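PDB 2YY7: L-threonine dehydrogenase from Flavobacterium frigidimaris, which probably oxidises L-threonine at its 3-hydroxyl group with NAD as cofactor, as a member of the short-chain dehydrogenase/reductase superfamily. Local coordinates for residues D190-A195 with D306-L311; M245-T250 with F298-M303; K4-G9 with T70-M75. One frame throughout, in Å; residues are numbered along the deposited sequence.

Interaction 1 (D190-A195 with D306-L311); sequences DIFYKA and DMIEHL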
loop_
_atom_site.group_PDB
_atom_site.type_symbol
_atom_site.label_atom_id
_atom_site.label_comp_id
_atom_site.label_asym_id
_atom_site.label_seq_id
_atom_site.Cartn_x
_atom_site.Cartn_y
_atom_site.Cartn_z
ATOM N N ASP A 190 10.601 -18.236 -21.625
ATOM C CA ASP A 190 10.910 -17.996 -23.032
ATOM C C ASP A 190 12.219 -18.655 -23.474
ATOM O O ASP A 190 12.298 -19.244 -24.553
ATOM C CB ASP A 190 10.988 -16.492 -23.295
ATOM C CG ASP A 190 9.638 -15.810 -23.204
ATOM O OD1 ASP A 190 9.608 -14.561 -23.227
ATOM O OD2 ASP A 190 8.613 -16.517 -23.113
ATOM N N ILE A 191 13.242 -18.550 -22.631
ATOM C CA ILE A 191 14.553 -19.113 -22.930
ATOM C C ILE A 191 14.459 -20.590 -23.305
ATOM O O ILE A 191 15.237 -21.076 -24.123
ATOM C CB ILE A 191 15.509 -18.938 -21.727
ATOM C CG1 ILE A 191 16.943 -19.282 -22.137
ATOM C CG2 ILE A 191 15.052 -19.808 -20.566
ATOM C CD1 ILE A 191 17.969 -18.977 -21.056
ATOM N N PHE A 192 13.511 -21.304 -22.707
ATOM C CA PHE A 192 13.339 -22.720 -23.018
ATOM C C PHE A 192 12.721 -22.905 -24.404
ATOM O O PHE A 192 13.183 -23.730 -25.188
ATOM C CB PHE A 192 12.471 -23.400 -21.947
ATOM C CG PHE A 192 13.228 -23.763 -20.688
ATOM C CD1 PHE A 192 14.041 -24.893 -20.649
ATOM C CD2 PHE A 192 13.140 -22.966 -19.546
ATOM C CE1 PHE A 192 14.755 -25.227 -19.491
ATOM C CE2 PHE A 192 13.849 -23.291 -18.387
ATOM C CZ PHE A 192 14.658 -24.423 -18.360
ATOM N N TYR A 193 11.688 -22.130 -24.719
ATOM C CA TYR A 193 11.049 -22.252 -26.024
ATOM C C TYR A 193 11.979 -21.880 -27.176
ATOM O O TYR A 193 11.989 -22.551 -28.212
ATOM C CB TYR A 193 9.776 -21.400 -26.086
ATOM C CG TYR A 193 8.628 -21.988 -25.295
ATOM C CD1 TYR A 193 8.490 -21.737 -23.931
ATOM C CD2 TYR A 193 7.707 -22.842 -25.902
ATOM C CE1 TYR A 193 7.460 -22.324 -23.188
ATOM C CE2 TYR A 193 6.680 -23.435 -25.170
ATOM C CZ TYR A 193 6.564 -23.174 -23.814
ATOM O OH TYR A 193 5.563 -23.777 -23.086
ATOM N N LYS A 194 12.763 -20.820 -26.993
ATOM C CA LYS A 194 13.687 -20.367 -28.029
ATOM C C LYS A 194 14.920 -21.264 -28.133
ATOM O O LYS A 194 15.466 -21.445 -29.219
ATOM C CB LYS A 194 14.130 -18.924 -27.763
ATOM C CG LYS A 194 12.997 -17.913 -27.726
ATOM C CD LYS A 194 12.235 -17.866 -29.035
ATOM C CE LYS A 194 11.114 -16.848 -28.955
ATOM N NZ LYS A 194 10.221 -16.899 -30.143
ATOM N N ALA A 195 15.361 -21.817 -27.007
ATOM C CA ALA A 195 16.516 -22.706 -27.008
ATOM C C ALA A 195 16.177 -23.954 -27.815
ATOM O O ALA A 195 16.967 -24.421 -28.631
ATOM C CB ALA A 195 16.886 -23.104 -25.577
ATOM N N ASP A 306 13.245 -31.274 -16.396
ATOM C CA ASP A 306 11.800 -31.451 -16.528
ATOM C C ASP A 306 11.187 -30.566 -17.610
ATOM O O ASP A 306 10.271 -30.990 -18.313
ATOM C CB ASP A 306 11.123 -31.191 -15.177
ATOM C CG ASP A 306 9.722 -31.768 -15.106
ATOM O OD1 ASP A 306 8.758 -31.064 -15.462
ATOM O OD2 ASP A 306 9.591 -32.945 -14.704
ATOM N N MET A 307 11.688 -29.341 -17.752
ATOM C CA MET A 307 11.177 -28.435 -18.780
ATOM C C MET A 307 11.498 -28.979 -20.167
ATOM O O MET A 307 10.623 -29.071 -21.033
ATOM C CB MET A 307 11.794 -27.036 -18.636
ATOM C CG MET A 307 11.139 -26.153 -17.573
ATOM S SD MET A 307 9.437 -25.677 -17.975
ATOM C CE MET A 307 9.722 -24.274 -19.068
ATOM N N ILE A 308 12.759 -29.337 -20.376
ATOM C CA ILE A 308 13.188 -29.858 -21.668
ATOM C C ILE A 308 12.458 -31.155 -22.029
ATOM O O ILE A 308 12.145 -31.390 -23.193
ATOM C CB ILE A 308 14.722 -30.055 -21.684
ATOM C CG1 ILE A 308 15.397 -28.678 -21.599
ATOM C CG2 ILE A 308 15.160 -30.788 -22.958
ATOM C CD1 ILE A 308 16.888 -28.722 -21.424
ATOM N N GLU A 309 12.168 -31.987 -21.033
ATOM C CA GLU A 309 11.452 -33.229 -21.301
ATOM C C GLU A 309 10.041 -32.908 -21.780
ATOM O O GLU A 309 9.535 -33.527 -22.714
ATOM C CB GLU A 309 11.376 -34.098 -20.046
ATOM C CG GLU A 309 12.708 -34.660 -19.584
ATOM C CD GLU A 309 12.546 -35.707 -18.495
ATOM O OE1 GLU A 309 11.870 -35.424 -17.486
ATOM O OE2 GLU A 309 13.095 -36.815 -18.647
ATOM N N HIS A 310 9.405 -31.934 -21.138
ATOM C CA HIS A 310 8.051 -31.540 -21.518
ATOM C C HIS A 310 7.995 -30.834 -22.872
ATOM O O HIS A 310 7.028 -30.982 -23.618
ATOM C CB HIS A 310 7.451 -30.619 -20.452
ATOM C CG HIS A 310 6.857 -31.347 -19.287
ATOM N ND1 HIS A 310 5.639 -31.987 -19.356
ATOM C CD2 HIS A 310 7.321 -31.556 -18.033
ATOM C CE1 HIS A 310 5.379 -32.562 -18.194
ATOM N NE2 HIS A 310 6.384 -32.315 -17.375
ATOM N N LEU A 311 9.040 -30.079 -23.195
ATOM C CA LEU A 311 9.063 -29.324 -24.437
ATOM C C LEU A 311 9.817 -29.918 -25.623
ATOM O O LEU A 311 9.802 -29.336 -26.707
ATOM C CB LEU A 311 9.573 -27.909 -24.149
ATOM C CG LEU A 311 8.671 -27.103 -23.204
ATOM C CD1 LEU A 311 9.329 -25.779 -22.848
ATOM C CD2 LEU A 311 7.321 -26.865 -23.872
#
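Met-307 lies over one face of the Phe-192 ring, in the buried part of the packing between helices 187-197 and 300-311. Its CB stands 3.8 Å from the centroid of the Phe-192 ring, a CH-pi contact displaced toward the rim. Bends at chi2 (-67°) and chi3 (-83°) fold the methionine back over the same ring, so that CE comes to 3.7 Å from Phe-192 CD2 while SD sits higher, 5.0 Å from the centroid, in a Met-aromatic contact. Ile-308 CG1 meets the ring edge near its plane, and Ile-252 and Ile-256 of helix 249-257 also touch Phe-192. The segment axes cross at -49° with a closest approach of 10.5 Å, a wide helix-helix packing bridged by long side chains; it joins the C-terminal helix to helix 187-197 of an NAD-dependent epimerase/dehydratase fold. Toward the chain end the contact turns partly exposed. There Leu-311 CD1 reaches Phe-192 CB and also covers the phenol face, 4.0 Å from the Tyr-193 centroid, while Leu-311 CD2 lies at the outer end of that ring, 3.6 Å from Tyr-193 OH.

Interaction 2 (M245-T250 with F298-M303); sequences MSFTPT and FDLESM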
loop_
_atom_site.group_PDB
_atom_site.type_symbol
_atom_site.label_atom_id
_atom_site.label_comp_id
_atom_site.label_asym_id
_atom_site.label_seq_id
_atom_site.Cartn_x
_atom_site.Cartn_y
_atom_site.Cartn_z
ATOM N N MET A 245 14.380 -21.280 -5.685
ATOM C CA MET A 245 15.641 -21.024 -6.380
ATOM C C MET A 245 15.958 -19.548 -6.556
ATOM O O MET A 245 15.106 -18.681 -6.376
ATOM C CB MET A 245 15.618 -21.621 -7.789
ATOM C CG MET A 245 15.001 -22.989 -7.928
ATOM S SD MET A 245 14.949 -23.423 -9.680
ATOM C CE MET A 245 13.416 -22.621 -10.185
ATOM N N SER A 246 17.200 -19.293 -6.948
ATOM C CA SER A 246 17.706 -17.959 -7.243
ATOM C C SER A 246 18.832 -18.216 -8.228
ATOM O O SER A 246 19.742 -19.006 -7.951
ATOM C CB SER A 246 18.247 -17.254 -5.989
ATOM O OG SER A 246 17.210 -16.597 -5.272
ATOM N N PHE A 247 18.745 -17.582 -9.392
ATOM C CA PHE A 247 19.754 -17.744 -10.425
ATOM C C PHE A 247 19.749 -16.574 -11.399
ATOM O O PHE A 247 18.811 -15.783 -11.433
ATOM C CB PHE A 247 19.540 -19.075 -11.175
ATOM C CG PHE A 247 18.192 -19.201 -11.869
ATOM C CD1 PHE A 247 17.922 -18.502 -13.046
ATOM C CD2 PHE A 247 17.211 -20.046 -11.356
ATOM C CE1 PHE A 247 16.691 -18.646 -13.707
ATOM C CE2 PHE A 247 15.974 -20.200 -12.006
ATOM C CZ PHE A 247 15.717 -19.497 -13.184
ATOM N N THR A 248 20.818 -16.462 -12.177
ATOM C CA THR A 248 20.962 -15.402 -13.166
ATOM C C THR A 248 20.697 -15.998 -14.542
ATOM O O THR A 248 20.630 -17.219 -14.695
ATOM C CB THR A 248 22.402 -14.855 -13.187
ATOM O OG1 THR A 248 23.298 -15.928 -13.504
ATOM C CG2 THR A 248 22.787 -14.262 -11.838
ATOM N N PRO A 249 20.525 -15.144 -15.561
ATOM C CA PRO A 249 20.282 -15.672 -16.904
ATOM C C PRO A 249 21.477 -16.525 -17.342
ATOM O O PRO A 249 21.306 -17.570 -17.970
ATOM C CB PRO A 249 20.125 -14.409 -17.741
ATOM C CG PRO A 249 19.458 -13.470 -16.774
ATOM C CD PRO A 249 20.254 -13.696 -15.507
ATOM N N THR A 250 22.686 -16.080 -16.993
ATOM C CA THR A 250 23.896 -16.816 -17.351
ATOM C C THR A 250 23.818 -18.238 -16.808
ATOM O O THR A 250 24.134 -19.201 -17.513
ATOM C CB THR A 250 25.175 -16.147 -16.782
ATOM O OG1 THR A 250 25.312 -14.829 -17.322
ATOM C CG2 THR A 250 26.414 -16.959 -17.148
ATOM N N PHE A 298 12.159 -28.761 -6.521
ATOM C CA PHE A 298 12.993 -28.534 -7.703
ATOM C C PHE A 298 14.060 -27.450 -7.573
ATOM O O PHE A 298 13.805 -26.379 -7.029
ATOM C CB PHE A 298 12.127 -28.174 -8.918
ATOM C CG PHE A 298 11.239 -29.289 -9.393
ATOM C CD1 PHE A 298 10.018 -29.538 -8.775
ATOM C CD2 PHE A 298 11.624 -30.090 -10.461
ATOM C CE1 PHE A 298 9.193 -30.575 -9.219
ATOM C CE2 PHE A 298 10.805 -31.129 -10.912
ATOM C CZ PHE A 298 9.590 -31.369 -10.289
ATOM N N ASP A 299 15.259 -27.741 -8.076
ATOM C CA ASP A 299 16.330 -26.755 -8.089
ATOM C C ASP A 299 16.565 -26.484 -9.572
ATOM O O ASP A 299 15.873 -27.060 -10.412
ATOM C CB ASP A 299 17.603 -27.278 -7.402
ATOM C CG ASP A 299 18.132 -28.566 -8.017
ATOM O OD1 ASP A 299 19.126 -29.096 -7.481
ATOM O OD2 ASP A 299 17.569 -29.050 -9.017
ATOM N N LEU A 300 17.518 -25.619 -9.906
ATOM C CA LEU A 300 17.778 -25.293 -11.306
ATOM C C LEU A 300 17.978 -26.510 -12.219
ATOM O O LEU A 300 17.389 -26.583 -13.298
ATOM C CB LEU A 300 18.988 -24.363 -11.416
ATOM C CG LEU A 300 19.367 -23.959 -12.844
ATOM C CD1 LEU A 300 18.142 -23.382 -13.562
ATOM C CD2 LEU A 300 20.504 -22.942 -12.804
ATOM N N GLU A 301 18.804 -27.456 -11.785
ATOM C CA GLU A 301 19.078 -28.660 -12.566
ATOM C C GLU A 301 17.857 -29.549 -12.819
ATOM O O GLU A 301 17.615 -29.962 -13.952
ATOM C CB GLU A 301 20.180 -29.490 -11.888
ATOM C CG GLU A 301 20.351 -30.895 -12.470
ATOM C CD GLU A 301 21.510 -31.661 -11.846
ATOM O OE1 GLU A 301 21.648 -31.643 -10.604
ATOM O OE2 GLU A 301 22.277 -32.294 -12.602
ATOM N N SER A 302 17.091 -29.858 -11.774
ATOM C CA SER A 302 15.916 -30.709 -11.947
ATOM C C SER A 302 14.796 -30.012 -12.718
ATOM O O SER A 302 14.029 -30.660 -13.433
ATOM C CB SER A 302 15.396 -31.210 -10.589
ATOM O OG SER A 302 15.156 -30.143 -9.690
ATOM N N MET A 303 14.690 -28.695 -12.579
ATOM C CA MET A 303 13.658 -27.974 -13.309
ATOM C C MET A 303 14.000 -27.915 -14.791
ATOM O O MET A 303 13.132 -28.101 -15.644
ATOM C CB MET A 303 13.499 -26.551 -12.784
ATOM C CG MET A 303 12.642 -25.697 -13.698
ATOM S SD MET A 303 12.520 -24.005 -13.180
ATOM C CE MET A 303 14.129 -23.371 -13.736
#
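Strand 245-247 passes the start of helix 300-311, with Met-245 CA 6.0 Å from Asp-299 CA at the closest backbone approach. The helix opens with an N-cap: Asp-299 OD2 accepts from Ser-302 N at 2.9 Å, in a nearly straight bond (171°). Ser-302 OG donates to the same OD2, from above the carboxylate plane. Two donors from one residue thus grip a single oxygen and fix the carboxylate's rotation; its negative charge would probably also be stabilised by the helix N-terminus.

Met-245 lies against the capped turn. Its CG rests by the Phe-298 carbonyl, and SD comes 3.4 Å from Leu-300 N, against the Asp-299 to Leu-300 peptide. The chain is extended as far as SD and bends only at chi3 (-84°), which carries CE onward to Met-303, the residue one turn into the helix. Phe-247, two residues along the strand, adds the second apolar patch. With chi1 at 60° its CG stands between the backbone N and the carbonyl carbon, and Leu-300 CD1 covers one face of the ring, 4.1 Å from Phe-247 CD2. Met-303 CE approaches the ring obliquely, while Met-245 CE lies at its edge.

Backbone bonds to Met-211 and Met-213 tie strand 245-247 to strand 211-215 as an antiparallel member of the main sheet. Ile-174 touches both Phe-247 and Met-303, and Ile-252 of helix 249-257 touches both Phe-247 and Leu-300, so the C-terminal helix is seated on the sheet edge by apolar packing from several elements. The Met-245 methyl meets the Met-303 sulfur, Met-245 CE standing 3.4 Å from Met-303 SD.

Interaction 3 (K4-G9 with T70-M75); sequences KILIIG and TDIYLM. With NAD (nicotinamide-adenine-dinucleotide), chain E.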
loop_
_atom_site.group_PDB
_atom_site.type_symbol
_atom_site.label_atom_id
_atom_site.label_comp_id
_atom_site.label_asym_id
_atom_site.label_seq_id
_atom_site.Cartn_x
_atom_site.Cartn_y
_atom_site.Cartn_z
ATOM N N LYS A 4 -15.770 -26.912 -2.166
ATOM C CA LYS A 4 -16.286 -26.649 -3.496
ATOM C C LYS A 4 -15.457 -25.437 -3.908
ATOM O O LYS A 4 -15.639 -24.341 -3.379
ATOM C CB LYS A 4 -17.772 -26.305 -3.437
ATOM C CG LYS A 4 -18.421 -26.254 -4.798
ATOM C CD LYS A 4 -18.263 -27.581 -5.532
ATOM C CE LYS A 4 -18.940 -27.530 -6.890
ATOM N NZ LYS A 4 -20.404 -27.264 -6.745
ATOM N N ILE A 5 -14.549 -25.649 -4.852
ATOM C CA ILE A 5 -13.619 -24.617 -5.287
ATOM C C ILE A 5 -13.942 -23.830 -6.553
ATOM O O ILE A 5 -14.397 -24.383 -7.553
ATOM C CB ILE A 5 -12.210 -25.238 -5.463
ATOM C CG1 ILE A 5 -11.791 -25.939 -4.165
ATOM C CG2 ILE A 5 -11.199 -24.158 -5.847
ATOM C CD1 ILE A 5 -10.599 -26.867 -4.315
ATOM N N LEU A 6 -13.685 -22.529 -6.494
ATOM C CA LEU A 6 -13.876 -21.649 -7.635
ATOM C C LEU A 6 -12.538 -20.980 -7.917
ATOM O O LEU A 6 -12.006 -20.249 -7.076
ATOM C CB LEU A 6 -14.931 -20.578 -7.348
ATOM C CG LEU A 6 -15.061 -19.511 -8.444
ATOM C CD1 LEU A 6 -15.483 -20.163 -9.766
ATOM C CD2 LEU A 6 -16.073 -18.453 -8.015
ATOM N N ILE A 7 -11.975 -21.258 -9.088
ATOM C CA ILE A 7 -10.709 -20.656 -9.476
ATOM C C ILE A 7 -11.004 -19.544 -10.478
ATOM O O ILE A 7 -11.517 -19.797 -11.567
ATOM C CB ILE A 7 -9.772 -21.690 -10.130
ATOM C CG1 ILE A 7 -9.421 -22.785 -9.120
ATOM C CG2 ILE A 7 -8.504 -21.002 -10.622
ATOM C CD1 ILE A 7 -8.679 -23.954 -9.720
ATOM N N ILE A 8 -10.697 -18.311 -10.090
ATOM C CA ILE A 8 -10.926 -17.155 -10.946
ATOM C C ILE A 8 -9.608 -16.869 -11.664
ATOM O O ILE A 8 -8.576 -16.665 -11.019
ATOM C CB ILE A 8 -11.364 -15.941 -10.100
ATOM C CG1 ILE A 8 -12.615 -16.308 -9.295
ATOM C CG2 ILE A 8 -11.657 -14.738 -10.997
ATOM C CD1 ILE A 8 -13.117 -15.186 -8.393
ATOM N N GLY A 9 -9.654 -16.872 -12.996
ATOM C CA GLY A 9 -8.462 -16.660 -13.798
ATOM C C GLY A 9 -7.801 -18.012 -14.001
ATOM O O GLY A 9 -6.578 -18.124 -13.997
ATOM N N THR A 70 -17.171 -22.804 -1.507
ATOM C CA THR A 70 -16.668 -22.638 -0.149
ATOM C C THR A 70 -15.273 -22.002 -0.188
ATOM O O THR A 70 -14.918 -21.235 0.702
ATOM C CB THR A 70 -16.582 -23.987 0.611
ATOM O OG1 THR A 70 -15.638 -24.850 -0.035
ATOM C CG2 THR A 70 -17.944 -24.667 0.645
ATOM N N ASP A 71 -14.498 -22.313 -1.226
ATOM C CA ASP A 71 -13.143 -21.778 -1.379
ATOM C C ASP A 71 -12.939 -21.035 -2.704
ATOM O O ASP A 71 -13.364 -21.499 -3.761
ATOM C CB ASP A 71 -12.095 -22.899 -1.330
ATOM C CG ASP A 71 -12.078 -23.652 -0.013
ATOM O OD1 ASP A 71 -11.012 -24.229 0.297
ATOM O OD2 ASP A 71 -13.106 -23.688 0.697
ATOM N N ILE A 72 -12.267 -19.891 -2.648
ATOM C CA ILE A 72 -11.984 -19.134 -3.860
ATOM C C ILE A 72 -10.491 -18.869 -4.002
ATOM O O ILE A 72 -9.840 -18.404 -3.064
ATOM C CB ILE A 72 -12.719 -17.767 -3.892
ATOM C CG1 ILE A 72 -14.219 -17.980 -4.108
ATOM C CG2 ILE A 72 -12.146 -16.886 -5.020
ATOM C CD1 ILE A 72 -14.999 -16.697 -4.311
ATOM N N TYR A 73 -9.956 -19.208 -5.172
ATOM C CA TYR A 73 -8.558 -18.956 -5.496
ATOM C C TYR A 73 -8.633 -17.846 -6.550
ATOM O O TYR A 73 -8.978 -18.105 -7.707
ATOM C CB TYR A 73 -7.889 -20.200 -6.100
ATOM C CG TYR A 73 -7.681 -21.345 -5.130
ATOM C CD1 TYR A 73 -6.395 -21.722 -4.727
ATOM C CD2 TYR A 73 -8.765 -22.066 -4.630
ATOM C CE1 TYR A 73 -6.196 -22.796 -3.851
ATOM C CE2 TYR A 73 -8.580 -23.140 -3.751
ATOM C CZ TYR A 73 -7.294 -23.500 -3.368
ATOM O OH TYR A 73 -7.111 -24.558 -2.504
ATOM N N LEU A 74 -8.343 -16.614 -6.137
ATOM C CA LEU A 74 -8.384 -15.454 -7.033
ATOM C C LEU A 74 -7.034 -15.250 -7.713
ATOM O O LEU A 74 -6.116 -14.649 -7.144
ATOM C CB LEU A 74 -8.760 -14.200 -6.243
ATOM C CG LEU A 74 -8.722 -12.842 -6.956
ATOM C CD1 LEU A 74 -9.684 -12.831 -8.130
ATOM C CD2 LEU A 74 -9.089 -11.753 -5.965
ATOM N N MET A 75 -6.925 -15.740 -8.939
ATOM C CA MET A 75 -5.684 -15.650 -9.689
ATOM C C MET A 75 -5.677 -14.535 -10.721
ATOM O O MET A 75 -4.623 -14.188 -11.241
ATOM C CB MET A 75 -5.413 -16.984 -10.387
ATOM C CG MET A 75 -5.583 -18.191 -9.478
ATOM S SD MET A 75 -4.564 -18.088 -7.984
ATOM C CE MET A 75 -3.007 -18.731 -8.597
HETATM P PA NAD E . -1.801 -14.952 -16.168
HETATM O O1A NAD E . -1.086 -16.030 -16.906
HETATM O O2A NAD E . -1.694 -13.592 -16.759
HETATM O O5B NAD E . -3.297 -15.372 -15.866
HETATM C C5B NAD E . -4.268 -14.425 -15.522
HETATM C C4B NAD E . -5.629 -14.945 -15.916
HETATM O O4B NAD E . -6.605 -14.046 -15.385
HETATM C C3B NAD E . -5.805 -15.006 -17.452
HETATM O O3B NAD E . -6.250 -16.304 -17.883
HETATM C C2B NAD E . -6.797 -13.870 -17.732
HETATM O O2B NAD E . -7.626 -14.135 -18.850
HETATM C C1B NAD E . -7.571 -13.807 -16.406
HETATM N N9A NAD E . -8.285 -12.535 -16.224
HETATM C C8A NAD E . -7.792 -11.262 -16.508
HETATM N N7A NAD E . -8.756 -10.373 -16.228
HETATM C C5A NAD E . -9.820 -11.061 -15.759
HETATM C C6A NAD E . -11.080 -10.641 -15.363
HETATM N N6A NAD E . -11.429 -9.377 -15.471
HETATM N N1A NAD E . -11.997 -11.574 -14.955
HETATM C C2A NAD E . -11.682 -12.924 -14.930
HETATM N N3A NAD E . -10.442 -13.367 -15.348
HETATM C C4A NAD E . -9.537 -12.421 -15.763
HETATM O O3 NAD E . -1.164 -14.807 -14.702
HETATM P PN NAD E . -0.522 -15.946 -13.741
HETATM O O1N NAD E . -1.334 -17.207 -13.732
HETATM O O2N NAD E . 0.940 -15.929 -14.018
HETATM O O5D NAD E . -0.698 -15.244 -12.287
HETATM C C5D NAD E . -1.848 -15.519 -11.473
HETATM C C4D NAD E . -1.680 -14.780 -10.116
HETATM O O4D NAD E . -0.429 -15.108 -9.539
HETATM C C3D NAD E . -1.665 -13.254 -10.246
HETATM O O3D NAD E . -2.263 -12.695 -9.081
HETATM C C2D NAD E . -0.195 -12.910 -10.211
HETATM O O2D NAD E . -0.058 -11.559 -9.839
HETATM C C1D NAD E . 0.352 -13.936 -9.219
HETATM N N1N NAD E . 1.807 -14.121 -9.426
HETATM C C2N NAD E . 2.264 -14.745 -10.570
HETATM C C3N NAD E . 3.631 -14.914 -10.756
HETATM C C7N NAD E . 4.154 -15.693 -11.932
HETATM O O7N NAD E . 5.534 -15.728 -12.051
HETATM N N7N NAD E . 3.342 -16.273 -12.834
HETATM C C4N NAD E . 4.542 -14.430 -9.798
HETATM C C5N NAD E . 4.063 -13.823 -8.633
HETATM C C6N NAD E . 2.704 -13.652 -8.460
#
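Ile-5 CG2 presses against the Tyr-73 ring, 3.4 Å from CD2, at the apolar centre of two neighbouring parallel strands of the Rossmann-type sheet. Strands 5-8 and 71-74 run 4.8 Å apart at 14°. Ile-7 and Tyr-73 share the face of Ile-5, which helix 13-26 covers through Leu-22 and Thr-19. On the other face Ile-8 CD1 reaches Ile-72 CG2 at 3.9 Å, and Ile-8 CG2 meets Leu-74 CD1, brought close because Leu-74 CG stands anti to the backbone N (chi1 174°).

Backbone bonds join the strands in parallel fashion: Leu-6 gives its N to Asp-71 O and takes Tyr-73 N on its own O, and Ile-8 likewise bonds Tyr-73 O and Met-75 N. At the N-terminal end Lys-4 O accepts from both Thr-70 N, in the carbonyl plane, and Asp-71 N, above it. Thr-70 OG1 accepts from Lys-4 N at 3.0 Å and donates to Asp-71 OD2 at 2.9 Å, linking strand end to carboxylate, while Lys-4 NZ turns away to His-67 O. Replacing Thr-70 by valine would probably leave Lys-4 N without this acceptor and Asp-71 OD2 without the hydroxyl that holds it.

At the opposite end the strands open onto the bound NAD. The positive phi of Gly-9 (87°) would press a CB against Ile-8 O, and that CB would also lie only 2.9 Å from NAD O4B. Across from it, Met-75 O approaches the nicotinamide ribose side of the cofactor, 3.1 Å from NAD C5D.

Interactions 1 and 2 are neighbours, their centres 13 Å apart, and both use helix 300-311: residues 298-303 start it and 306-311 finish it. They touch where Asp-306 packs on Phe-298. Along the chain interaction 2 is nested within the loop closed by interaction 1, so the C-terminal helix is held along its length by elements from earlier in the chain. Interaction 3 closes before either opens and lies about 30 Å from interaction 2, centre to centre, on the opposite side of the chain's centre. Both 2 and 3 reach the same mixed sheet, from the strands leading to NAD at their C-terminal ends to strand 245-247, against which the C-terminal helix starts.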